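PDB 3A8T: adenylate isopentenyltransferase from Humulus lupulus, which transfers an isopentenyl group from dimethylallyl diphosphate to the adenine amino group of ATP, ADP or AMP, a step in plant cytokinin biosynthesis. Local coordinates for residues G108-T111 and P112-R116; L201-F204 and D205-E209; P213-E216 and D217-E220; G262-E265 and E266-A270; D300-E303 and S304-A308. One frame throughout, in Å; residues are numbered along the deposited sequence.

Contact 1 (G108-T111 and P112-R116); sequences GELT and PADFR
Two reciprocal hydrogen bonds join T111 and D114 where the loop 108-111 runs into helix 112-128. In one direction the backbone N of T111 donates to D114 OD2 at 2.6 Å, reaching that oxygen on its anti side and 32° out of the carboxylate plane. In the other, D114 N donates to T111 OG1 at 2.9 Å, although the modelled place of that hydroxyl oxygen is less certain. The threonine presents OG1 to the first turn because its chi1 of 71° sets the hydroxyl between the backbone N and the carbonyl carbon. D114 leans back over the helix start with CG beside its own backbone N (chi1 -62°). The pair is thus a capping box, with T111 as N-cap: the T111 side chain receives an amide of the first turn, and the D114 carboxylate receives that of the N-cap.

The main chain adds F115 N to T111 O at 2.9 Å, which starts the regular helical bonding. P112 stands directly after the cap, in the first position of the helix.

Apolar contact comes from L110. Its CD1 lies 3.3 Å from D114 CB as the two side chains slide past each other in opposite directions, while CD2 meets F115 CB at 4.2 Å and lies near the plane of the F115 ring, at its edge. That ring stacks with F142 of helix 140-147. The P112 side chain is about 4 Å from that of ATP-binding S141 and about 6 Å from the bound ATP.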
loop_
_atom_site.group_PDB
_atom_site.type_symbol
_atom_site.label_atom_id
_atom_site.label_comp_id
_atom_site.label_asym_id
_atom_site.label_seq_id
_atom_site.Cartn_x
_atom_site.Cartn_y
_atom_site.Cartn_z
ATOM N N GLY A 108 11.375 15.843 2.501
ATOM C CA GLY A 108 10.016 16.176 2.915
ATOM C C GLY A 108 8.891 15.363 2.268
ATOM O O GLY A 108 9.094 14.356 1.600
ATOM N N GLU A 109 7.675 15.830 2.440
ATOM C CA GLU A 109 6.570 15.102 1.893
ATOM C C GLU A 109 6.395 15.279 0.374
ATOM O O GLU A 109 6.637 16.339 -0.179
ATOM C CB GLU A 109 5.300 15.508 2.642
ATOM C CG GLU A 109 4.252 14.414 2.648
ATOM C CD GLU A 109 3.189 14.578 3.745
ATOM O OE1 GLU A 109 3.502 14.427 4.958
ATOM O OE2 GLU A 109 2.018 14.860 3.366
ATOM N N LEU A 110 6.009 14.201 -0.291
ATOM C CA LEU A 110 5.725 14.257 -1.713
ATOM C C LEU A 110 4.281 14.636 -1.687
ATOM O O LEU A 110 3.452 13.803 -1.387
ATOM C CB LEU A 110 5.801 12.888 -2.391
ATOM C CG LEU A 110 5.520 13.092 -3.895
ATOM C CD1 LEU A 110 6.741 13.812 -4.482
ATOM C CD2 LEU A 110 5.246 11.790 -4.652
ATOM N N THR A 111 3.969 15.884 -1.985
ATOM C CA THR A 111 2.578 16.306 -1.961
ATOM C C THR A 111 1.787 15.691 -3.098
ATOM O O THR A 111 2.344 15.209 -4.056
ATOM C CB THR A 111 2.451 17.795 -2.141
ATOM O OG1 THR A 111 2.786 18.114 -3.517
ATOM C CG2 THR A 111 3.363 18.562 -1.115
ATOM N N PRO A 112 0.457 15.710 -2.988
ATOM C CA PRO A 112 -0.455 15.169 -4.000
ATOM C C PRO A 112 -0.283 15.903 -5.330
ATOM O O PRO A 112 -0.518 15.342 -6.415
ATOM C CB PRO A 112 -1.813 15.404 -3.382
ATOM C CG PRO A 112 -1.493 15.324 -1.916
ATOM C CD PRO A 112 -0.281 16.107 -1.785
ATOM N N ALA A 113 0.139 17.159 -5.238
ATOM C CA ALA A 113 0.386 17.946 -6.448
ATOM C C ALA A 113 1.708 17.493 -7.087
ATOM O O ALA A 113 1.815 17.444 -8.294
ATOM C CB ALA A 113 0.430 19.406 -6.104
ATOM N N ASP A 114 2.703 17.169 -6.258
ATOM C CA ASP A 114 3.987 16.672 -6.734
ATOM C C ASP A 114 3.703 15.365 -7.465
ATOM O O ASP A 114 4.254 15.098 -8.558
ATOM C CB ASP A 114 4.932 16.355 -5.567
ATOM C CG ASP A 114 5.267 17.582 -4.714
ATOM O OD1 ASP A 114 5.370 18.660 -5.324
ATOM O OD2 ASP A 114 5.455 17.462 -3.461
ATOM N N PHE A 115 2.843 14.554 -6.856
ATOM C CA PHE A 115 2.480 13.270 -7.417
ATOM C C PHE A 115 1.800 13.361 -8.793
ATOM O O PHE A 115 2.135 12.618 -9.716
ATOM C CB PHE A 115 1.553 12.517 -6.466
ATOM C CG PHE A 115 1.199 11.144 -6.957
ATOM C CD1 PHE A 115 2.174 10.146 -7.005
ATOM C CD2 PHE A 115 -0.062 10.877 -7.448
ATOM C CE1 PHE A 115 1.891 8.910 -7.544
ATOM C CE2 PHE A 115 -0.368 9.672 -7.988
ATOM C CZ PHE A 115 0.600 8.664 -8.051
ATOM N N ARG A 116 0.813 14.237 -8.891
ATOM C CA ARG A 116 0.094 14.468 -10.143
ATOM C C ARG A 116 1.101 14.766 -11.253
ATOM O O ARG A 116 1.017 14.223 -12.358
ATOM C CB ARG A 116 -0.887 15.642 -9.972
ATOM C CG ARG A 116 -1.463 16.208 -11.249
ATOM C CD ARG A 116 -2.425 17.363 -10.962
ATOM N NE ARG A 116 -3.127 17.768 -12.189
ATOM C CZ ARG A 116 -4.213 17.176 -12.709
ATOM N NH1 ARG A 116 -4.791 16.125 -12.113
ATOM N NH2 ARG A 116 -4.689 17.607 -13.867
#

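Contact 2 (L201-F204 and D205-E209); sequences LGMF and DELAE
M203 sends CG away from its amide N (chi1 171°) and L207 sets CG beside its own (chi1 -65°), and the two side chains converge from successive turns to meet at M203 CG and L207 CD1, 3.8 Å apart. The setting is a helix-to-helix junction: G202 ends helix 184-201 in a Schellman motif, with positive phi, and at the same time is N-cap to helix 203-210. Its carbonyl O opens the new helix by accepting from E206 N at 3.1 Å. L207 N then bonds to M203 O at 3.0 Å. E206 reaches out on an extended chain, its OE1 bonded to T83 OG1 and OE2 to the backbone N of I82. This ties the helix start to the loop that also holds the ATP-binding residue T84. M203 itself packs on I82 and T83, its side chain about 7 Å from the bound ATP. The F204 ring meets F237 edge-to-face; the plane of the F204 ring stands 74° from the D205 carboxylate, whose OD1 lies 4.0 Å from F204 CD2.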
loop_
_atom_site.group_PDB
_atom_site.type_symbol
_atom_site.label_atom_id
_atom_site.label_comp_id
_atom_site.label_asym_id
_atom_site.label_seq_id
_atom_site.Cartn_x
_atom_site.Cartn_y
_atom_site.Cartn_z
ATOM N N LEU A 201 10.022 -11.045 9.200
ATOM C CA LEU A 201 10.964 -10.679 8.148
ATOM C C LEU A 201 12.006 -9.693 8.667
ATOM O O LEU A 201 12.960 -9.436 8.018
ATOM C CB LEU A 201 10.199 -10.025 7.014
ATOM C CG LEU A 201 10.274 -10.363 5.531
ATOM C CD1 LEU A 201 10.538 -11.878 5.276
ATOM C CD2 LEU A 201 8.933 -9.902 4.901
ATOM N N GLY A 202 11.774 -9.084 9.807
ATOM C CA GLY A 202 12.754 -8.157 10.329
ATOM C C GLY A 202 12.283 -6.713 10.405
ATOM O O GLY A 202 13.111 -5.788 10.434
ATOM N N MET A 203 10.966 -6.502 10.431
ATOM C CA MET A 203 10.466 -5.140 10.518
ATOM C C MET A 203 11.009 -4.334 11.723
ATOM O O MET A 203 11.307 -3.166 11.587
ATOM C CB MET A 203 8.942 -5.143 10.549
ATOM C CG MET A 203 8.312 -3.799 10.848
ATOM S SD MET A 203 6.578 -3.938 11.244
ATOM C CE MET A 203 5.897 -2.642 10.375
ATOM N N PHE A 204 11.120 -4.969 12.877
ATOM C CA PHE A 204 11.582 -4.346 14.098
ATOM C C PHE A 204 13.027 -3.833 14.008
ATOM O O PHE A 204 13.335 -2.730 14.422
ATOM C CB PHE A 204 11.393 -5.327 15.268
ATOM C CG PHE A 204 12.043 -4.883 16.561
ATOM C CD1 PHE A 204 11.436 -3.914 17.375
ATOM C CD2 PHE A 204 13.293 -5.400 16.936
ATOM C CE1 PHE A 204 12.052 -3.440 18.561
ATOM C CE2 PHE A 204 13.965 -4.939 18.144
ATOM C CZ PHE A 204 13.347 -3.967 18.949
ATOM N N ASP A 205 13.913 -4.626 13.447
ATOM C CA ASP A 205 15.286 -4.215 13.284
ATOM C C ASP A 205 15.372 -3.111 12.277
ATOM O O ASP A 205 16.200 -2.276 12.359
ATOM C CB ASP A 205 16.076 -5.403 12.814
ATOM C CG ASP A 205 15.991 -6.523 13.807
ATOM O OD1 ASP A 205 16.579 -6.397 14.908
ATOM O OD2 ASP A 205 15.307 -7.521 13.515
ATOM N N GLU A 206 14.483 -3.117 11.317
ATOM C CA GLU A 206 14.461 -2.085 10.281
ATOM C C GLU A 206 14.103 -0.760 10.955
ATOM O O GLU A 206 14.722 0.276 10.719
ATOM C CB GLU A 206 13.393 -2.458 9.239
ATOM C CG GLU A 206 13.312 -1.554 8.042
ATOM C CD GLU A 206 12.164 -1.914 7.095
ATOM O OE1 GLU A 206 10.985 -1.685 7.458
ATOM O OE2 GLU A 206 12.455 -2.430 5.990
ATOM N N LEU A 207 13.103 -0.814 11.829
ATOM C CA LEU A 207 12.645 0.374 12.511
ATOM C C LEU A 207 13.662 0.814 13.561
ATOM O O LEU A 207 13.819 2.008 13.805
ATOM C CB LEU A 207 11.257 0.099 13.131
ATOM C CG LEU A 207 10.038 -0.182 12.225
ATOM C CD1 LEU A 207 8.982 -0.770 13.032
ATOM C CD2 LEU A 207 9.476 1.103 11.558
ATOM N N ALA A 208 14.353 -0.130 14.198
ATOM C CA ALA A 208 15.361 0.250 15.190
ATOM C C ALA A 208 16.486 1.000 14.495
ATOM O O ALA A 208 17.056 1.913 15.064
ATOM C CB ALA A 208 15.937 -1.003 15.931
ATOM N N GLU A 209 16.798 0.620 13.262
ATOM C CA GLU A 209 17.880 1.261 12.509
ATOM C C GLU A 209 17.414 2.608 11.948
ATOM O O GLU A 209 18.207 3.540 11.779
ATOM C CB GLU A 209 18.359 0.336 11.382
ATOM C CG GLU A 209 19.399 0.948 10.450
ATOM C CD GLU A 209 20.792 1.151 11.118
ATOM O OE1 GLU A 209 21.226 0.279 11.923
ATOM O OE2 GLU A 209 21.464 2.179 10.829
#

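Contact 3 (P213-E216 and D217-E220)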
loop_
_atom_site.group_PDB
_atom_site.type_symbol
_atom_site.label_atom_id
_atom_site.label_comp_id
_atom_site.label_asym_id
_atom_site.label_seq_id
_atom_site.Cartn_x
_atom_site.Cartn_y
_atom_site.Cartn_z
ATOM N N PRO A 213 17.253 9.728 17.645
ATOM C CA PRO A 213 16.859 10.699 18.665
ATOM C C PRO A 213 16.849 12.159 18.185
ATOM O O PRO A 213 16.426 13.012 18.920
ATOM C CB PRO A 213 17.846 10.448 19.777
ATOM C CG PRO A 213 18.169 8.952 19.627
ATOM C CD PRO A 213 18.368 8.890 18.126
ATOM N N GLU A 214 17.325 12.466 16.972
ATOM C CA GLU A 214 17.213 13.846 16.508
ATOM C C GLU A 214 15.806 14.078 15.920
ATOM O O GLU A 214 15.498 15.158 15.431
ATOM C CB GLU A 214 18.267 14.240 15.452
ATOM C CG GLU A 214 17.962 15.683 14.912
ATOM C CD GLU A 214 19.150 16.509 14.367
ATOM O OE1 GLU A 214 19.957 15.957 13.576
ATOM O OE2 GLU A 214 19.236 17.726 14.714
ATOM N N ASP A 215 14.944 13.068 15.931
ATOM C CA ASP A 215 13.585 13.280 15.432
ATOM C C ASP A 215 12.708 13.906 16.502
ATOM O O ASP A 215 12.682 13.480 17.642
ATOM C CB ASP A 215 12.953 11.979 14.918
ATOM C CG ASP A 215 13.460 11.607 13.540
ATOM O OD1 ASP A 215 13.546 12.519 12.676
ATOM O OD2 ASP A 215 13.773 10.417 13.325
ATOM N N GLU A 216 11.961 14.914 16.107
ATOM C CA GLU A 216 11.140 15.629 17.053
ATOM C C GLU A 216 9.680 15.198 17.119
ATOM O O GLU A 216 8.894 15.854 17.802
ATOM C CB GLU A 216 11.240 17.134 16.724
ATOM C CG GLU A 216 12.719 17.640 16.664
ATOM C CD GLU A 216 12.886 19.093 16.192
ATOM O OE1 GLU A 216 14.059 19.506 15.981
ATOM O OE2 GLU A 216 11.864 19.819 16.043
ATOM N N ASP A 217 9.323 14.111 16.439
ATOM C CA ASP A 217 7.917 13.671 16.407
ATOM C C ASP A 217 7.575 12.379 17.161
ATOM O O ASP A 217 6.503 11.826 16.893
ATOM C CB ASP A 217 7.454 13.447 14.959
ATOM C CG ASP A 217 8.325 12.388 14.215
ATOM O OD1 ASP A 217 8.952 11.546 14.888
ATOM O OD2 ASP A 217 8.405 12.393 12.970
ATOM N N HIS A 218 8.463 11.915 18.048
ATOM C CA HIS A 218 8.285 10.635 18.746
ATOM C C HIS A 218 7.022 10.459 19.540
ATOM O O HIS A 218 6.532 9.326 19.699
ATOM C CB HIS A 218 9.497 10.312 19.636
ATOM C CG HIS A 218 10.764 10.073 18.867
ATOM N ND1 HIS A 218 12.008 10.378 19.378
ATOM C CD2 HIS A 218 10.977 9.584 17.624
ATOM C CE1 HIS A 218 12.934 10.098 18.480
ATOM N NE2 HIS A 218 12.335 9.614 17.406
ATOM N N ASP A 219 6.494 11.577 20.029
ATOM C CA ASP A 219 5.263 11.572 20.810
ATOM C C ASP A 219 4.047 11.907 19.976
ATOM O O ASP A 219 3.002 12.196 20.539
ATOM C CB ASP A 219 5.325 12.616 21.926
ATOM C CG ASP A 219 5.904 13.947 21.450
ATOM O OD1 ASP A 219 5.813 14.324 20.239
ATOM O OD2 ASP A 219 6.472 14.635 22.311
ATOM N N GLU A 220 4.180 11.838 18.656
ATOM C CA GLU A 220 3.113 12.256 17.746
ATOM C C GLU A 220 2.600 11.171 16.798
ATOM O O GLU A 220 3.343 10.301 16.346
ATOM C CB GLU A 220 3.604 13.529 16.986
ATOM C CG GLU A 220 2.772 13.951 15.795
ATOM C CD GLU A 220 3.339 15.143 14.981
ATOM O OE1 GLU A 220 4.571 15.269 14.779
ATOM O OE2 GLU A 220 2.538 15.959 14.501
HETATM O O HOH W 1 13.490 8.244 14.898
#
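D215 and H218 meet across a bend in the loop 213-220, which carries no regular helix or strand but closes with a type I beta turn from D217 to E220, held by E220 N to D217 O at 2.9 Å. The imidazole of H218 folds back over the preceding segment, CG lying beside its own backbone N (chi1 -66°). One ring face thereby receives the D215 carbonyl oxygen, 3.5 Å above the plane and displaced toward the rim, near CE1. D215 CB adds a contact with NE2 at 3.5 Å, and P213 CA touches the ring edge 4.0 Å from CE1. A water near the ring plane joins the two polar ends: it donates to D215 OD2 at 2.7 Å and is hydrogen-bonded to H218 NE2 at 3.1 Å. The bridge spans two groups whose own atoms, OD2 and NE2, stay 4.4 Å apart. The carboxylates of D215 and D217 share R229 through salt bridges, which probably eases their mutual repulsion. The loop lies at the surface between helices 203-210 and 234-243; H218 stacks on Y211 and touches D238 and E242 of the latter helix.

Contact 4 (G262-E265 and E266-A270); sequences GAFE and EAVRA
Helix 257-289, the longest of the chain, supplies both segments, and F264 and V268 show how i to i+4 packing works along one of its faces. The phenylalanine, with CG anti to the backbone N (chi1 -167°), lays its ring beside the next turn, where CE2 meets V268 CG2 at 3.8 Å. The methyl approaches the ring obliquely. V268 CG2 takes up this position beside its own backbone N and also lies 3.4 Å from F264 O. That same oxygen accepts V268 N at 3.0 Å in a nearly straight bond, with an N-H...O angle of 169°.

One turn of backbone bonding accompanies the pair: E266 N, A267 N and R269 N bond to the carbonyls of G262, A263 and E265. A263 O has a second partner, because a water donates to it at 2.9 Å and also, at 2.9 Å, to E266 OE1. The E266 carboxylate is thereby linked through solvent to the turn before it. E265 and R269 have opposite charges on adjacent turns, yet OE1 and NH1 remain 5.3 Å apart, too far for a salt bridge.

On the packed face, helix 234-243 lies alongside: F264 meets Y240 edge-to-face and F237 with ring planes at about 50°, A263 touches Y240 and K243, and A267 rests on F237.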
loop_
_atom_site.group_PDB
_atom_site.type_symbol
_atom_site.label_atom_id
_atom_site.label_comp_id
_atom_site.label_asym_id
_atom_site.label_seq_id
_atom_site.Cartn_x
_atom_site.Cartn_y
_atom_site.Cartn_z
ATOM N N GLY A 262 5.501 -5.831 27.984
ATOM C CA GLY A 262 4.223 -5.154 27.890
ATOM C C GLY A 262 4.344 -4.055 26.818
ATOM O O GLY A 262 3.442 -3.887 26.008
ATOM N N ALA A 263 5.463 -3.328 26.766
ATOM C CA ALA A 263 5.560 -2.263 25.784
ATOM C C ALA A 263 5.660 -2.801 24.371
ATOM O O ALA A 263 5.064 -2.270 23.463
ATOM C CB ALA A 263 6.731 -1.358 26.100
ATOM N N PHE A 264 6.388 -3.887 24.207
ATOM C CA PHE A 264 6.534 -4.487 22.902
ATOM C C PHE A 264 5.178 -4.931 22.365
ATOM O O PHE A 264 4.770 -4.618 21.244
ATOM C CB PHE A 264 7.425 -5.709 22.995
ATOM C CG PHE A 264 7.881 -6.196 21.669
ATOM C CD1 PHE A 264 8.941 -5.551 21.022
ATOM C CD2 PHE A 264 7.174 -7.195 21.005
ATOM C CE1 PHE A 264 9.279 -5.879 19.754
ATOM C CE2 PHE A 264 7.500 -7.533 19.718
ATOM C CZ PHE A 264 8.553 -6.882 19.079
ATOM N N GLU A 265 4.508 -5.704 23.198
ATOM C CA GLU A 265 3.224 -6.264 22.917
ATOM C C GLU A 265 2.258 -5.166 22.543
ATOM O O GLU A 265 1.538 -5.307 21.570
ATOM C CB GLU A 265 2.789 -7.047 24.171
ATOM C CG GLU A 265 1.412 -7.678 24.169
ATOM C CD GLU A 265 1.042 -8.334 25.556
ATOM O OE1 GLU A 265 -0.118 -8.827 25.716
ATOM O OE2 GLU A 265 1.912 -8.348 26.478
ATOM N N GLU A 266 2.258 -4.078 23.308
ATOM C CA GLU A 266 1.380 -2.932 23.071
ATOM C C GLU A 266 1.697 -2.281 21.702
ATOM O O GLU A 266 0.801 -1.882 20.980
ATOM C CB GLU A 266 1.523 -1.871 24.205
ATOM C CG GLU A 266 1.527 -0.421 23.673
ATOM C CD GLU A 266 1.435 0.721 24.731
ATOM O OE1 GLU A 266 2.462 1.055 25.391
ATOM O OE2 GLU A 266 0.326 1.301 24.876
ATOM N N ALA A 267 2.974 -2.145 21.370
ATOM C CA ALA A 267 3.340 -1.561 20.096
ATOM C C ALA A 267 2.714 -2.446 18.989
ATOM O O ALA A 267 1.997 -1.949 18.091
ATOM C CB ALA A 267 4.831 -1.494 19.994
ATOM N N VAL A 268 2.915 -3.768 19.093
ATOM C CA VAL A 268 2.362 -4.665 18.105
ATOM C C VAL A 268 0.859 -4.610 17.927
ATOM O O VAL A 268 0.420 -4.626 16.793
ATOM C CB VAL A 268 2.752 -6.112 18.333
ATOM C CG1 VAL A 268 2.125 -6.984 17.226
ATOM C CG2 VAL A 268 4.270 -6.260 18.289
ATOM N N ARG A 269 0.078 -4.553 19.009
ATOM C CA ARG A 269 -1.402 -4.478 18.913
ATOM C C ARG A 269 -1.788 -3.157 18.294
ATOM O O ARG A 269 -2.750 -3.067 17.547
ATOM C CB ARG A 269 -2.133 -4.459 20.274
ATOM C CG ARG A 269 -1.876 -5.581 21.235
ATOM C CD ARG A 269 -2.460 -5.257 22.642
ATOM N NE ARG A 269 -3.920 -5.364 22.742
ATOM C CZ ARG A 269 -4.615 -5.388 23.900
ATOM N NH1 ARG A 269 -3.982 -5.306 25.083
ATOM N NH2 ARG A 269 -5.954 -5.526 23.890
ATOM N N ALA A 270 -1.036 -2.127 18.638
ATOM C CA ALA A 270 -1.355 -0.823 18.135
ATOM C C ALA A 270 -1.170 -0.794 16.662
ATOM O O ALA A 270 -1.959 -0.201 15.988
ATOM C CB ALA A 270 -0.510 0.277 18.829
HETATM O O HOH W 2 4.611 0.602 23.434
#

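Contact 5 (D300-E303 and S304-A308); sequences DATE and SFRAA
E303 and R306 lie side by side and point the same way, one turn apart on helix 302-309, with carboxylate and guanidinium planes 31° from each other. The carboxylate comes to the edge of the guanidinium and OE2 faces NE at 3.4 Å, a salt bridge whose hydrogen bond is weak despite an N-H...O angle of 160°. The bends that make this possible are at chi2 of the glutamate (-59°) and chi3 of the arginine. T302 lies beside R306 and points the same way, its CG2 3.9 Å from NH2 of R306.

Before the helix, D300 OD1 accepts from T302 N at 2.7 Å, nearly along the C-O bond, an Asx turn that holds the backbone. The same oxygen takes the T302 hydroxyl OG1 at 2.6 Å on its syn lone pair. Bonded both to D300 OD1 and to S183 N, OG1 probably has its torsion fixed by those two bonds. A301 is the N-cap, and its CB lies against the F305 ring. Helical bonding is secure from R306 N to T302 O, 3.0 Å, onward.

The Asx turn begins at D300, the last residue of strand 296-300, an outer strand of the parallel sheet. F305 meets Y190 edge-to-face and packs on V186 of helix 184-201, its side chain also about 4 Å from ATP-binding G52, while S304 and A307 lie against I320 of helix 315-338.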
loop_
_atom_site.group_PDB
_atom_site.type_symbol
_atom_site.label_atom_id
_atom_site.label_comp_id
_atom_site.label_asym_id
_atom_site.label_seq_id
_atom_site.Cartn_x
_atom_site.Cartn_y
_atom_site.Cartn_z
ATOM N N ASP A 300 -14.001 -9.865 -5.908
ATOM C CA ASP A 300 -14.073 -10.317 -4.551
ATOM C C ASP A 300 -12.984 -11.317 -4.252
ATOM O O ASP A 300 -13.093 -12.506 -4.578
ATOM C CB ASP A 300 -15.426 -10.940 -4.251
ATOM C CG ASP A 300 -15.630 -11.168 -2.745
ATOM O OD1 ASP A 300 -14.624 -11.304 -1.986
ATOM O OD2 ASP A 300 -16.791 -11.200 -2.314
ATOM N N ALA A 301 -11.952 -10.823 -3.586
ATOM C CA ALA A 301 -10.808 -11.606 -3.183
ATOM C C ALA A 301 -11.003 -12.309 -1.821
ATOM O O ALA A 301 -10.067 -12.900 -1.296
ATOM C CB ALA A 301 -9.588 -10.682 -3.102
ATOM N N THR A 302 -12.191 -12.236 -1.233
ATOM C CA THR A 302 -12.385 -12.831 0.092
ATOM C C THR A 302 -11.990 -14.289 0.319
ATOM O O THR A 302 -11.300 -14.576 1.249
ATOM C CB THR A 302 -13.815 -12.629 0.576
ATOM O OG1 THR A 302 -14.104 -11.219 0.585
ATOM C CG2 THR A 302 -13.979 -13.232 1.988
ATOM N N GLU A 303 -12.384 -15.204 -0.537
ATOM C CA GLU A 303 -12.036 -16.563 -0.310
ATOM C C GLU A 303 -10.585 -16.821 -0.586
ATOM O O GLU A 303 -10.027 -17.834 -0.122
ATOM C CB GLU A 303 -12.864 -17.478 -1.193
ATOM C CG GLU A 303 -14.366 -17.378 -0.930
ATOM C CD GLU A 303 -14.748 -17.706 0.500
ATOM O OE1 GLU A 303 -14.218 -18.708 1.043
ATOM O OE2 GLU A 303 -15.590 -16.963 1.066
ATOM N N SER A 304 -9.980 -15.950 -1.378
ATOM C CA SER A 304 -8.580 -16.087 -1.717
ATOM C C SER A 304 -7.785 -15.807 -0.473
ATOM O O SER A 304 -6.814 -16.487 -0.182
ATOM C CB SER A 304 -8.156 -15.081 -2.818
ATOM O OG SER A 304 -8.711 -15.353 -4.092
ATOM N N PHE A 305 -8.214 -14.779 0.250
ATOM C CA PHE A 305 -7.571 -14.364 1.475
ATOM C C PHE A 305 -7.788 -15.341 2.618
ATOM O O PHE A 305 -6.836 -15.647 3.370
ATOM C CB PHE A 305 -8.045 -12.942 1.829
ATOM C CG PHE A 305 -7.389 -11.890 0.983
ATOM C CD1 PHE A 305 -6.356 -11.127 1.477
ATOM C CD2 PHE A 305 -7.704 -11.772 -0.363
ATOM C CE1 PHE A 305 -5.634 -10.267 0.639
ATOM C CE2 PHE A 305 -6.980 -10.915 -1.201
ATOM C CZ PHE A 305 -5.947 -10.167 -0.695
ATOM N N ARG A 306 -9.023 -15.842 2.729
ATOM C CA ARG A 306 -9.385 -16.835 3.752
ATOM C C ARG A 306 -8.396 -17.982 3.558
ATOM O O ARG A 306 -7.685 -18.368 4.481
ATOM C CB ARG A 306 -10.803 -17.350 3.500
ATOM C CG ARG A 306 -11.731 -17.448 4.689
ATOM C CD ARG A 306 -13.173 -17.907 4.267
ATOM N NE ARG A 306 -14.165 -16.826 4.194
ATOM C CZ ARG A 306 -14.508 -16.111 5.253
ATOM N NH1 ARG A 306 -13.946 -16.389 6.423
ATOM N NH2 ARG A 306 -15.373 -15.109 5.161
ATOM N N ALA A 307 -8.342 -18.515 2.345
ATOM C CA ALA A 307 -7.408 -19.601 2.034
ATOM C C ALA A 307 -5.938 -19.181 2.253
ATOM O O ALA A 307 -5.105 -19.961 2.678
ATOM C CB ALA A 307 -7.611 -20.044 0.620
ATOM N N ALA A 308 -5.635 -17.929 1.975
ATOM C CA ALA A 308 -4.288 -17.400 2.152
ATOM C C ALA A 308 -3.843 -17.389 3.616
ATOM O O ALA A 308 -2.659 -17.302 3.898
ATOM C CB ALA A 308 -4.239 -15.984 1.595
#

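How the contacts relate
The five contacts follow one another along the chain without nesting, and all are local. Contacts 2 and 4 are the pair that touch, F204 CD1 meeting F264 CE1 at 3.8 Å; their centres are 15 Å apart, and both pack against helix 234-243. Contact 3 continues from contact 2 in sequence, in the loop leading to that helix, with centres 18 Å apart. Contacts 1 and 5 lie on opposite sides of the chain's centre, about 33 Å between centres, one starting helix 112-128 and the other at the end of strand 296-300, where helix 302-309 begins. Contacts 1 and 2 bring side chains within about 6 and 7 Å of the ATP and contact 5 brings F305 near G52, while contacts 3 and 4 lie farther out.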